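Local atomic coordinates of peptide-binding protein (Photobacterium damsela subsp. piscicida, PDB entry 6SQX), a protein that probably acts as a secreted cysteine endopeptidase of the NlpC/P60 family that cleaves the peptidoglycan of potentially competing bacteria. Residues I187-W198 against I201-T212; L377-N388 against A465-T474. All coordinates share one frame; numbering follows the deposited sequence. Where two conformers were deposited one is given.

Contact 1: residues I187-W198 against I201-T212; sequences IMLIHMSTDKKW and IKGQGTLGWVPT. With EDO (1,2-ethanediol), chain I.
Met188 and Lys202 face each other as an antiparallel hydrogen-bonded pair. Met188 N donates to Lys202 O at 3.0 Å, and Lys202 N returns a bond to Met188 O at 3.1 Å. The axes of strands 187-192 and 201-203 run nearly antiparallel and come within 4.7 Å. Leu189 and Ile201 form the next, non-hydrogen-bonded pair. Beyond it a classic beta bulge sets Ile190 and His191 opposite the single residue Leu200. At the far end Thr212 N bonds to Lys197 O, and Thr212 OG1 reaches Lys196 O at 2.8 Å from above the carbonyl plane. The strands of both segments belong to the five-stranded antiparallel sheet of the SH3b1-type domain. Strand 206-211 follows a type I' turn from Gly203 to Thr206 and is an outer strand. Met188 and Lys202 run alongside each other on one face, and the bend at the end of the lysine chain (chi4 86°) leaves Lys202 NZ 3.8 Å from Met188 SD. Lys202 NZ bonds to Asn73 O and Gln67 OE1. In one of its two conformers, Ile190 sets CD1 3.6 Å from Leu207 CD1, crossing that side chain at about a right angle. Helix 90-102 packs against both. Trp209 CH2 lies in plane at the edge of the His191 ring, 3.9 Å from His191 CD2, while Trp209 NE1 bonds to Glu94. On the same six-membered ring, Trp209 CE3 touches Trp198 CB at 3.9 Å.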
loop_
_atom_site.group_PDB
_atom_site.type_symbol
_atom_site.label_atom_id
_atom_site.label_comp_id
_atom_site.label_asym_id
_atom_site.label_seq_id
_atom_site.Cartn_x
_atom_site.Cartn_y
_atom_site.Cartn_z
ATOM N N ILE A 187 9.196 -13.583 -0.830
ATOM C CA ILE A 187 8.767 -13.493 -2.224
ATOM C C ILE A 187 9.040 -14.813 -2.932
ATOM O O ILE A 187 9.664 -15.726 -2.397
ATOM C CB ILE A 187 9.454 -12.331 -2.989
ATOM C CG1 ILE A 187 10.984 -12.544 -2.925
ATOM C CG2 ILE A 187 9.035 -10.979 -2.379
ATOM C CD1 ILE A 187 11.796 -11.554 -3.699
ATOM N N MET A 188 8.572 -14.887 -4.165
ATOM C CA MET A 188 8.978 -15.941 -5.067
ATOM C C MET A 188 9.574 -15.296 -6.304
ATOM O O MET A 188 9.029 -14.305 -6.807
ATOM C CB MET A 188 7.752 -16.731 -5.494
ATOM C CG MET A 188 8.058 -17.880 -6.479
ATOM S SD MET A 188 6.676 -18.982 -6.854
ATOM C CE MET A 188 6.564 -19.906 -5.297
ATOM N N LEU A 189 10.702 -15.856 -6.771
ATOM C CA LEU A 189 11.381 -15.399 -7.974
ATOM C C LEU A 189 10.797 -16.152 -9.167
ATOM O O LEU A 189 10.698 -17.390 -9.137
ATOM C CB LEU A 189 12.886 -15.663 -7.853
ATOM C CG LEU A 189 13.555 -15.115 -6.574
ATOM C CD1 LEU A 189 15.055 -15.339 -6.699
ATOM C CD2 LEU A 189 13.229 -13.659 -6.246
ATOM N N ILE A 190 10.406 -15.433 -10.224
ATOM C CA ILE A 190 9.670 -16.026 -11.338
ATOM C C ILE A 190 10.512 -16.100 -12.605
ATOM O O ILE A 190 10.617 -17.162 -13.232
ATOM C CB ILE A 190 8.352 -15.266 -11.598
ATOM C CG1 ILE A 190 7.473 -15.237 -10.352
ATOM C CG2 ILE A 190 7.585 -15.896 -12.796
ATOM C CD1 ILE A 190 6.483 -14.061 -10.382
ATOM N N HIS A 191 11.108 -14.979 -13.015
ATOM C CA HIS A 191 11.652 -14.866 -14.360
ATOM C C HIS A 191 12.656 -13.726 -14.359
ATOM O O HIS A 191 12.453 -12.725 -13.672
ATOM C CB HIS A 191 10.485 -14.567 -15.318
ATOM C CG HIS A 191 10.841 -14.640 -16.773
ATOM N ND1 HIS A 191 10.987 -15.836 -17.441
ATOM C CD2 HIS A 191 11.060 -13.665 -17.692
ATOM C CE1 HIS A 191 11.298 -15.599 -18.701
ATOM N NE2 HIS A 191 11.337 -14.291 -18.888
ATOM N N MET A 192 13.738 -13.864 -15.106
ATOM C CA MET A 192 14.787 -12.848 -15.129
ATOM C C MET A 192 14.902 -12.257 -16.532
ATOM O O MET A 192 14.789 -12.982 -17.533
ATOM C CB MET A 192 16.140 -13.446 -14.662
ATOM C CG MET A 192 17.316 -12.461 -14.584
ATOM S SD MET A 192 18.698 -13.062 -13.566
ATOM C CE MET A 192 18.734 -14.769 -14.064
ATOM N N SER A 193 15.132 -10.946 -16.610
ATOM C CA SER A 193 15.312 -10.268 -17.885
ATOM C C SER A 193 16.577 -10.764 -18.600
ATOM O O SER A 193 17.485 -11.342 -17.994
ATOM C CB SER A 193 15.367 -8.755 -17.671
ATOM O OG SER A 193 16.483 -8.425 -16.858
ATOM N N THR A 194 16.622 -10.536 -19.915
ATOM C CA THR A 194 17.771 -11.002 -20.688
ATOM C C THR A 194 19.066 -10.359 -20.203
ATOM O O THR A 194 20.105 -11.033 -20.122
ATOM C CB THR A 194 17.555 -10.745 -22.180
ATOM O OG1 THR A 194 16.350 -11.403 -22.603
ATOM C CG2 THR A 194 18.742 -11.257 -23.016
ATOM N N ASP A 195 19.023 -9.064 -19.858
ATOM C CA ASP A 195 20.218 -8.390 -19.364
ATOM C C ASP A 195 20.508 -8.690 -17.902
ATOM O O ASP A 195 21.492 -8.171 -17.361
ATOM C CB ASP A 195 20.172 -6.875 -19.646
ATOM C CG ASP A 195 19.075 -6.144 -18.868
ATOM O OD1 ASP A 195 18.392 -6.753 -18.015
ATOM O OD2 ASP A 195 18.889 -4.937 -19.137
ATOM N N LYS A 196 19.670 -9.500 -17.253
ATOM C CA LYS A 196 19.805 -9.943 -15.874
ATOM C C LYS A 196 19.611 -8.833 -14.861
ATOM O O LYS A 196 19.694 -9.099 -13.641
ATOM C CB LYS A 196 21.120 -10.689 -15.593
ATOM C CG LYS A 196 21.307 -11.888 -16.519
ATOM C CD LYS A 196 22.511 -12.750 -16.127
ATOM C CE LYS A 196 22.784 -13.808 -17.197
ATOM N NZ LYS A 196 21.586 -14.683 -17.401
ATOM N N LYS A 197 19.311 -7.606 -15.300
ATOM C CA LYS A 197 19.214 -6.509 -14.346
ATOM C C LYS A 197 17.897 -6.478 -13.589
ATOM O O LYS A 197 17.816 -5.784 -12.575
ATOM C CB LYS A 197 19.440 -5.179 -15.061
ATOM C CG LYS A 197 20.834 -5.039 -15.671
ATOM C CD LYS A 197 20.974 -3.707 -16.402
ATOM C CE LYS A 197 22.401 -3.445 -16.870
ATOM N NZ LYS A 197 22.527 -2.063 -17.429
ATOM N N TRP A 198 16.861 -7.161 -14.080
ATOM C CA TRP A 198 15.535 -7.131 -13.478
ATOM C C TRP A 198 15.028 -8.546 -13.247
ATOM O O TRP A 198 15.291 -9.453 -14.043
ATOM C CB TRP A 198 14.547 -6.427 -14.404
ATOM C CG TRP A 198 14.852 -4.988 -14.615
ATOM C CD1 TRP A 198 15.669 -4.459 -15.583
ATOM C CD2 TRP A 198 14.315 -3.871 -13.880
ATOM N NE1 TRP A 198 15.687 -3.079 -15.483
ATOM C CE2 TRP A 198 14.875 -2.696 -14.443
ATOM C CE3 TRP A 198 13.444 -3.754 -12.785
ATOM C CZ2 TRP A 198 14.566 -1.424 -13.965
ATOM C CZ3 TRP A 198 13.135 -2.482 -12.308
ATOM C CH2 TRP A 198 13.717 -1.345 -12.875
ATOM N N ILE A 201 8.948 -10.874 -9.741
ATOM C CA ILE A 201 8.717 -11.498 -8.440
ATOM C C ILE A 201 7.252 -11.366 -8.053
ATOM O O ILE A 201 6.493 -10.594 -8.646
ATOM C CB ILE A 201 9.592 -10.840 -7.343
ATOM C CG1 ILE A 201 9.163 -9.360 -7.066
ATOM C CG2 ILE A 201 11.057 -10.896 -7.770
ATOM C CD1 ILE A 201 9.746 -8.769 -5.816
ATOM N N LYS A 202 6.858 -12.102 -7.020
ATOM C CA LYS A 202 5.570 -11.831 -6.393
ATOM C C LYS A 202 5.700 -11.991 -4.889
ATOM O O LYS A 202 6.469 -12.829 -4.411
ATOM C CB LYS A 202 4.450 -12.738 -6.960
ATOM C CG LYS A 202 4.774 -14.253 -6.953
ATOM C CD LYS A 202 3.701 -14.946 -7.805
ATOM C CE LYS A 202 3.912 -16.456 -7.884
ATOM N NZ LYS A 202 3.305 -17.229 -6.743
ATOM N N GLY A 203 4.938 -11.180 -4.158
ATOM C CA GLY A 203 4.923 -11.265 -2.707
ATOM C C GLY A 203 4.060 -10.149 -2.149
ATOM O O GLY A 203 3.819 -9.140 -2.818
ATOM N N GLN A 204 3.583 -10.365 -0.914
ATOM C CA GLN A 204 2.721 -9.371 -0.265
ATOM C C GLN A 204 1.499 -8.985 -1.117
ATOM O O GLN A 204 0.897 -7.919 -0.932
ATOM C CB GLN A 204 3.529 -8.143 0.196
ATOM C CG GLN A 204 4.065 -8.235 1.621
ATOM C CD GLN A 204 2.958 -8.141 2.645
ATOM O OE1 GLN A 204 1.958 -8.856 2.549
ATOM N NE2 GLN A 204 3.086 -7.220 3.607
ATOM N N GLY A 205 1.040 -9.873 -2.008
ATOM C CA GLY A 205 -0.124 -9.533 -2.815
ATOM C C GLY A 205 0.185 -8.666 -4.020
ATOM O O GLY A 205 -0.732 -8.066 -4.615
ATOM N N THR A 206 1.458 -8.586 -4.420
ATOM C CA THR A 206 1.903 -7.826 -5.590
ATOM C C THR A 206 2.731 -8.704 -6.526
ATOM O O THR A 206 3.501 -9.565 -6.070
ATOM C CB THR A 206 2.750 -6.585 -5.143
ATOM O OG1 THR A 206 1.884 -5.557 -4.657
ATOM C CG2 THR A 206 3.571 -6.022 -6.292
ATOM N N LEU A 207 2.569 -8.470 -7.836
ATOM C CA LEU A 207 3.353 -9.105 -8.885
ATOM C C LEU A 207 4.060 -8.009 -9.669
ATOM O O LEU A 207 3.424 -7.035 -10.078
ATOM C CB LEU A 207 2.427 -9.842 -9.855
ATOM C CG LEU A 207 3.021 -10.353 -11.177
ATOM C CD1 LEU A 207 3.952 -11.591 -10.901
ATOM C CD2 LEU A 207 1.883 -10.740 -12.149
ATOM N N GLY A 208 5.356 -8.160 -9.910
ATOM C CA GLY A 208 6.003 -7.219 -10.805
ATOM C C GLY A 208 7.516 -7.307 -10.741
ATOM O O GLY A 208 8.071 -8.212 -10.144
ATOM N N TRP A 209 8.165 -6.373 -11.433
ATOM C CA TRP A 209 9.599 -6.429 -11.663
ATOM C C TRP A 209 10.347 -5.523 -10.690
ATOM O O TRP A 209 9.905 -4.400 -10.381
ATOM C CB TRP A 209 9.909 -5.943 -13.083
ATOM C CG TRP A 209 9.286 -6.805 -14.184
ATOM C CD1 TRP A 209 8.010 -6.721 -14.667
ATOM C CD2 TRP A 209 9.925 -7.859 -14.913
ATOM N NE1 TRP A 209 7.808 -7.683 -15.643
ATOM C CE2 TRP A 209 8.975 -8.372 -15.830
ATOM C CE3 TRP A 209 11.207 -8.408 -14.887
ATOM C CZ2 TRP A 209 9.268 -9.417 -16.719
ATOM C CZ3 TRP A 209 11.496 -9.458 -15.755
ATOM C CH2 TRP A 209 10.537 -9.934 -16.675
ATOM N N VAL A 210 11.509 -5.991 -10.240
ATOM C CA VAL A 210 12.377 -5.228 -9.334
ATOM C C VAL A 210 13.808 -5.429 -9.798
ATOM O O VAL A 210 14.112 -6.400 -10.495
ATOM C CB VAL A 210 12.260 -5.714 -7.876
ATOM C CG1 VAL A 210 10.847 -5.450 -7.298
ATOM C CG2 VAL A 210 12.685 -7.204 -7.787
ATOM N N PRO A 211 14.719 -4.546 -9.409
ATOM C CA PRO A 211 16.133 -4.774 -9.729
ATOM C C PRO A 211 16.597 -6.098 -9.148
ATOM O O PRO A 211 16.277 -6.445 -8.009
ATOM C CB PRO A 211 16.843 -3.604 -9.036
ATOM C CG PRO A 211 15.756 -2.540 -8.955
ATOM C CD PRO A 211 14.513 -3.302 -8.646
ATOM N N THR A 212 17.357 -6.846 -9.952
ATOM C CA THR A 212 17.867 -8.122 -9.466
ATOM C C THR A 212 18.688 -7.952 -8.188
ATOM O O THR A 212 18.637 -8.809 -7.294
ATOM C CB THR A 212 18.651 -8.806 -10.572
ATOM O OG1 THR A 212 17.752 -9.037 -11.668
ATOM C CG2 THR A 212 19.302 -10.139 -10.095
HETATM C C1 EDO I . 0.662 -6.696 -14.041
HETATM O O1 EDO I . 1.371 -5.653 -14.728
HETATM C C2 EDO I . 1.260 -6.817 -12.648
HETATM O O2 EDO I . 2.665 -6.617 -12.768
#

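Contact 2: residues L377-N388 against A465-T474; sequences LIPFMTLVSFGN and AVGFNTTLLT
Phe386 and Phe468 leave the sheet alongside each other from a non-hydrogen-bonded pair, yet their rings are turned almost square. Their planes meet at 89° and their centroids are 5.4 Å apart. The edge of Phe386 is directed at the face of Phe468, an offset edge-to-face pair, with CE2 of Phe386 3.6 Å from CE2 of Phe468. With CG anti to the backbone N (chi1 -173°), the Phe468 ring leans toward strand 382-387, where its CZ also lies 4.1 Å from Val384 CG1 in one of the two valine conformers. Helix 361-370 touches Phe468 through Arg364 and Leu368. Strands 382-387 and 467-472 are antiparallel neighbours within the six-stranded antiparallel sheet of the NlpC/P60 domain. A classic beta bulge sets Val466 and Gly467 opposite the single residue Gly387. On the face of Ser385 and Asn469 the contact is polar. Asn469 ND2 donates to Ser385 OG at 3.0 Å, with the hydroxyl oxygen in the amide plane. One water also bonds to Ser385 OG, at 2.7 Å, and donates to Leu383 O and Thr471 OG1. The same Thr471 OG1 bonds to Ala347 O. Beyond the end of strand 467-472, Leu473 CD2 meets Leu383 CG at 3.9 Å, the two leucines crossing at about a right angle. On the face of Phe386, Leu472 lies alongside Thr382, and Leu472 CD2 comes 3.3 Å from Thr382 OG1. That hydroxyl donates to Ile378 O.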
loop_
_atom_site.group_PDB
_atom_site.type_symbol
_atom_site.label_atom_id
_atom_site.label_comp_id
_atom_site.label_asym_id
_atom_site.label_seq_id
_atom_site.Cartn_x
_atom_site.Cartn_y
_atom_site.Cartn_z
ATOM N N LEU A 377 -20.524 0.281 12.717
ATOM C CA LEU A 377 -19.183 0.624 12.252
ATOM C C LEU A 377 -18.248 0.762 13.449
ATOM O O LEU A 377 -18.655 1.174 14.537
ATOM C CB LEU A 377 -19.219 1.943 11.480
ATOM C CG LEU A 377 -20.097 1.958 10.223
ATOM C CD1 LEU A 377 -19.831 3.199 9.409
ATOM C CD2 LEU A 377 -19.853 0.711 9.373
ATOM N N ILE A 378 -16.985 0.399 13.253
ATOM C CA ILE A 378 -16.026 0.379 14.353
ATOM C C ILE A 378 -14.874 1.319 14.030
ATOM O O ILE A 378 -14.105 1.048 13.094
ATOM C CB ILE A 378 -15.482 -1.034 14.600
ATOM C CG1 ILE A 378 -16.631 -2.005 14.894
ATOM C CG2 ILE A 378 -14.441 -1.003 15.715
ATOM C CD1 ILE A 378 -16.175 -3.396 15.353
ATOM N N PRO A 379 -14.710 2.417 14.768
ATOM C CA PRO A 379 -13.555 3.298 14.537
ATOM C C PRO A 379 -12.259 2.516 14.633
ATOM O O PRO A 379 -12.092 1.656 15.507
ATOM C CB PRO A 379 -13.663 4.336 15.668
ATOM C CG PRO A 379 -15.161 4.392 15.966
ATOM C CD PRO A 379 -15.628 2.948 15.794
ATOM N N PHE A 380 -11.360 2.801 13.695
ATOM C CA PHE A 380 -10.043 2.190 13.564
ATOM C C PHE A 380 -10.091 0.787 12.983
ATOM O O PHE A 380 -9.013 0.191 12.776
ATOM C CB PHE A 380 -9.209 2.198 14.860
ATOM C CG PHE A 380 -8.935 3.591 15.387
ATOM C CD1 PHE A 380 -7.809 4.318 14.977
ATOM C CD2 PHE A 380 -9.797 4.183 16.290
ATOM C CE1 PHE A 380 -7.568 5.606 15.454
ATOM C CE2 PHE A 380 -9.560 5.466 16.772
ATOM C CZ PHE A 380 -8.438 6.174 16.361
ATOM N N MET A 381 -11.288 0.246 12.676
ATOM C CA MET A 381 -11.414 -1.117 12.179
ATOM C C MET A 381 -12.377 -1.211 11.004
ATOM O O MET A 381 -12.855 -2.314 10.708
ATOM C CB MET A 381 -11.835 -2.070 13.323
ATOM C CG MET A 381 -10.703 -2.356 14.283
ATOM S SD MET A 381 -9.376 -3.342 13.516
ATOM C CE MET A 381 -8.004 -2.833 14.532
ATOM N N THR A 382 -12.704 -0.101 10.352
ATOM C CA THR A 382 -13.622 -0.105 9.217
ATOM C C THR A 382 -12.996 0.685 8.096
ATOM O O THR A 382 -12.524 1.796 8.329
ATOM C CB THR A 382 -14.932 0.585 9.605
ATOM O OG1 THR A 382 -15.452 -0.020 10.799
ATOM C CG2 THR A 382 -15.968 0.460 8.477
ATOM N N LEU A 383 -12.991 0.146 6.890
ATOM C CA LEU A 383 -12.513 0.857 5.722
ATOM C C LEU A 383 -13.702 1.514 5.036
ATOM O O LEU A 383 -14.746 0.882 4.850
ATOM C CB LEU A 383 -11.863 -0.127 4.744
ATOM C CG LEU A 383 -10.787 -1.066 5.295
ATOM C CD1 LEU A 383 -10.162 -1.917 4.205
ATOM C CD2 LEU A 383 -9.686 -0.239 6.008
ATOM N N VAL A 384 -13.562 2.773 4.656
ATOM C CA VAL A 384 -14.550 3.466 3.835
ATOM C C VAL A 384 -13.950 3.650 2.453
ATOM O O VAL A 384 -12.852 4.205 2.326
ATOM C CB VAL A 384 -14.945 4.831 4.433
ATOM C CG1 VAL A 384 -16.209 5.368 3.721
ATOM C CG2 VAL A 384 -15.194 4.702 5.933
ATOM N N SER A 385 -14.662 3.197 1.415
ATOM C CA SER A 385 -14.150 3.286 0.067
ATOM C C SER A 385 -15.143 4.033 -0.815
ATOM O O SER A 385 -16.335 4.099 -0.521
ATOM C CB SER A 385 -13.805 1.897 -0.494
ATOM O OG SER A 385 -14.932 1.012 -0.446
ATOM N N PHE A 386 -14.621 4.613 -1.894
ATOM C CA PHE A 386 -15.350 5.563 -2.727
ATOM C C PHE A 386 -14.998 5.259 -4.174
ATOM O O PHE A 386 -13.849 4.938 -4.475
ATOM C CB PHE A 386 -14.906 7.022 -2.429
ATOM C CG PHE A 386 -14.828 7.360 -0.947
ATOM C CD1 PHE A 386 -13.672 7.066 -0.226
ATOM C CD2 PHE A 386 -15.878 7.996 -0.302
ATOM C CE1 PHE A 386 -13.567 7.363 1.135
ATOM C CE2 PHE A 386 -15.790 8.337 1.063
ATOM C CZ PHE A 386 -14.613 8.010 1.788
ATOM N N GLY A 387 -15.971 5.388 -5.072
ATOM C CA GLY A 387 -15.647 5.212 -6.476
ATOM C C GLY A 387 -16.703 5.839 -7.369
ATOM O O GLY A 387 -17.707 6.377 -6.894
ATOM N N ASN A 388 -16.461 5.763 -8.686
ATOM C CA ASN A 388 -17.303 6.409 -9.690
ATOM C C ASN A 388 -18.370 5.492 -10.269
ATOM O O ASN A 388 -19.099 5.918 -11.162
ATOM C CB ASN A 388 -16.457 7.004 -10.831
ATOM C CG ASN A 388 -15.807 5.939 -11.728
ATOM O OD1 ASN A 388 -16.103 4.745 -11.637
ATOM N ND2 ASN A 388 -14.911 6.385 -12.606
ATOM N N ALA A 465 -20.200 10.278 -3.932
ATOM C CA ALA A 465 -19.598 9.318 -4.852
ATOM C C ALA A 465 -20.626 8.262 -5.258
ATOM O O ALA A 465 -21.449 7.833 -4.447
ATOM C CB ALA A 465 -18.373 8.670 -4.183
ATOM N N VAL A 466 -20.571 7.838 -6.521
ATOM C CA VAL A 466 -21.530 6.834 -6.981
ATOM C C VAL A 466 -21.345 5.541 -6.196
ATOM O O VAL A 466 -22.315 4.926 -5.728
ATOM C CB VAL A 466 -21.397 6.620 -8.498
ATOM C CG1 VAL A 466 -22.275 5.464 -8.926
ATOM C CG2 VAL A 466 -21.781 7.910 -9.268
ATOM N N GLY A 467 -20.091 5.115 -6.048
ATOM C CA GLY A 467 -19.730 3.992 -5.198
ATOM C C GLY A 467 -19.282 4.490 -3.835
ATOM O O GLY A 467 -18.454 5.409 -3.726
ATOM N N PHE A 468 -19.818 3.866 -2.794
ATOM C CA PHE A 468 -19.521 4.299 -1.432
ATOM C C PHE A 468 -19.792 3.099 -0.543
ATOM O O PHE A 468 -20.908 2.572 -0.549
ATOM C CB PHE A 468 -20.458 5.472 -1.092
ATOM C CG PHE A 468 -20.167 6.153 0.230
ATOM C CD1 PHE A 468 -20.468 5.545 1.446
ATOM C CD2 PHE A 468 -19.620 7.419 0.245
ATOM C CE1 PHE A 468 -20.209 6.189 2.655
ATOM C CE2 PHE A 468 -19.345 8.070 1.447
ATOM C CZ PHE A 468 -19.622 7.457 2.654
ATOM N N ASN A 469 -18.788 2.630 0.182
ATOM C CA ASN A 469 -18.888 1.338 0.859
ATOM C C ASN A 469 -18.198 1.412 2.206
ATOM O O ASN A 469 -17.278 2.193 2.395
ATOM C CB ASN A 469 -18.179 0.197 0.107
ATOM C CG ASN A 469 -18.405 0.252 -1.386
ATOM O OD1 ASN A 469 -19.499 -0.063 -1.862
ATOM N ND2 ASN A 469 -17.393 0.669 -2.140
ATOM N N THR A 470 -18.623 0.574 3.134
ATOM C CA THR A 470 -17.885 0.325 4.358
ATOM C C THR A 470 -17.554 -1.157 4.443
ATOM O O THR A 470 -18.361 -2.009 4.032
ATOM C CB THR A 470 -18.659 0.753 5.626
ATOM O OG1 THR A 470 -19.932 0.103 5.657
ATOM C CG2 THR A 470 -18.838 2.274 5.665
ATOM N N THR A 471 -16.383 -1.472 4.990
ATOM C CA THR A 471 -15.941 -2.856 5.162
ATOM C C THR A 471 -15.358 -3.001 6.563
ATOM O O THR A 471 -14.315 -2.412 6.864
ATOM C CB THR A 471 -14.890 -3.213 4.099
ATOM O OG1 THR A 471 -15.383 -2.898 2.783
ATOM C CG2 THR A 471 -14.484 -4.700 4.199
ATOM N N LEU A 472 -15.988 -3.796 7.416
ATOM C CA LEU A 472 -15.413 -4.086 8.726
ATOM C C LEU A 472 -14.229 -5.030 8.574
ATOM O O LEU A 472 -14.294 -5.997 7.818
ATOM C CB LEU A 472 -16.453 -4.818 9.575
ATOM C CG LEU A 472 -17.617 -4.016 10.107
ATOM C CD1 LEU A 472 -18.534 -4.950 10.942
ATOM C CD2 LEU A 472 -17.092 -2.879 10.929
ATOM N N LEU A 473 -13.174 -4.813 9.358
ATOM C CA LEU A 473 -12.031 -5.710 9.360
ATOM C C LEU A 473 -12.140 -6.807 10.409
ATOM O O LEU A 473 -11.429 -7.814 10.312
ATOM C CB LEU A 473 -10.750 -4.926 9.635
ATOM C CG LEU A 473 -10.443 -3.833 8.621
ATOM C CD1 LEU A 473 -9.137 -3.170 9.033
ATOM C CD2 LEU A 473 -10.311 -4.419 7.203
ATOM N N THR A 474 -13.026 -6.654 11.384
ATOM C CA THR A 474 -13.056 -7.515 12.560
ATOM C C THR A 474 -13.400 -8.962 12.240
ATOM O O THR A 474 -13.291 -9.817 13.132
ATOM C CB THR A 474 -14.011 -6.920 13.589
ATOM O OG1 THR A 474 -15.234 -6.541 12.938
ATOM C CG2 THR A 474 -13.375 -5.678 14.232
HETATM O O HOH W 1 -14.955 -0.281 1.974
#

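From the N terminus the chain first reaches contact 1, within the SH3b1-type domain. Contact 1 closes the tight connection between strands 186-192 and 198-203, and also takes in the 203-206 turn to strand 206-211. The chain then passes through a second five-stranded antiparallel sheet, formed between residues 230 and 291, before entering the NlpC/P60 domain. Contact 2 is long-range: 76 residues lie between its segments, including strands 395-405 and 408-415. It brings strand 467-472, near the C-terminal end of the model, back beside strand 382-387. The two contacts are in series, neither nested nor crossed. The centres of contact 1 and contact 2 are about 32 Å apart, on opposite sides of the chain's centre.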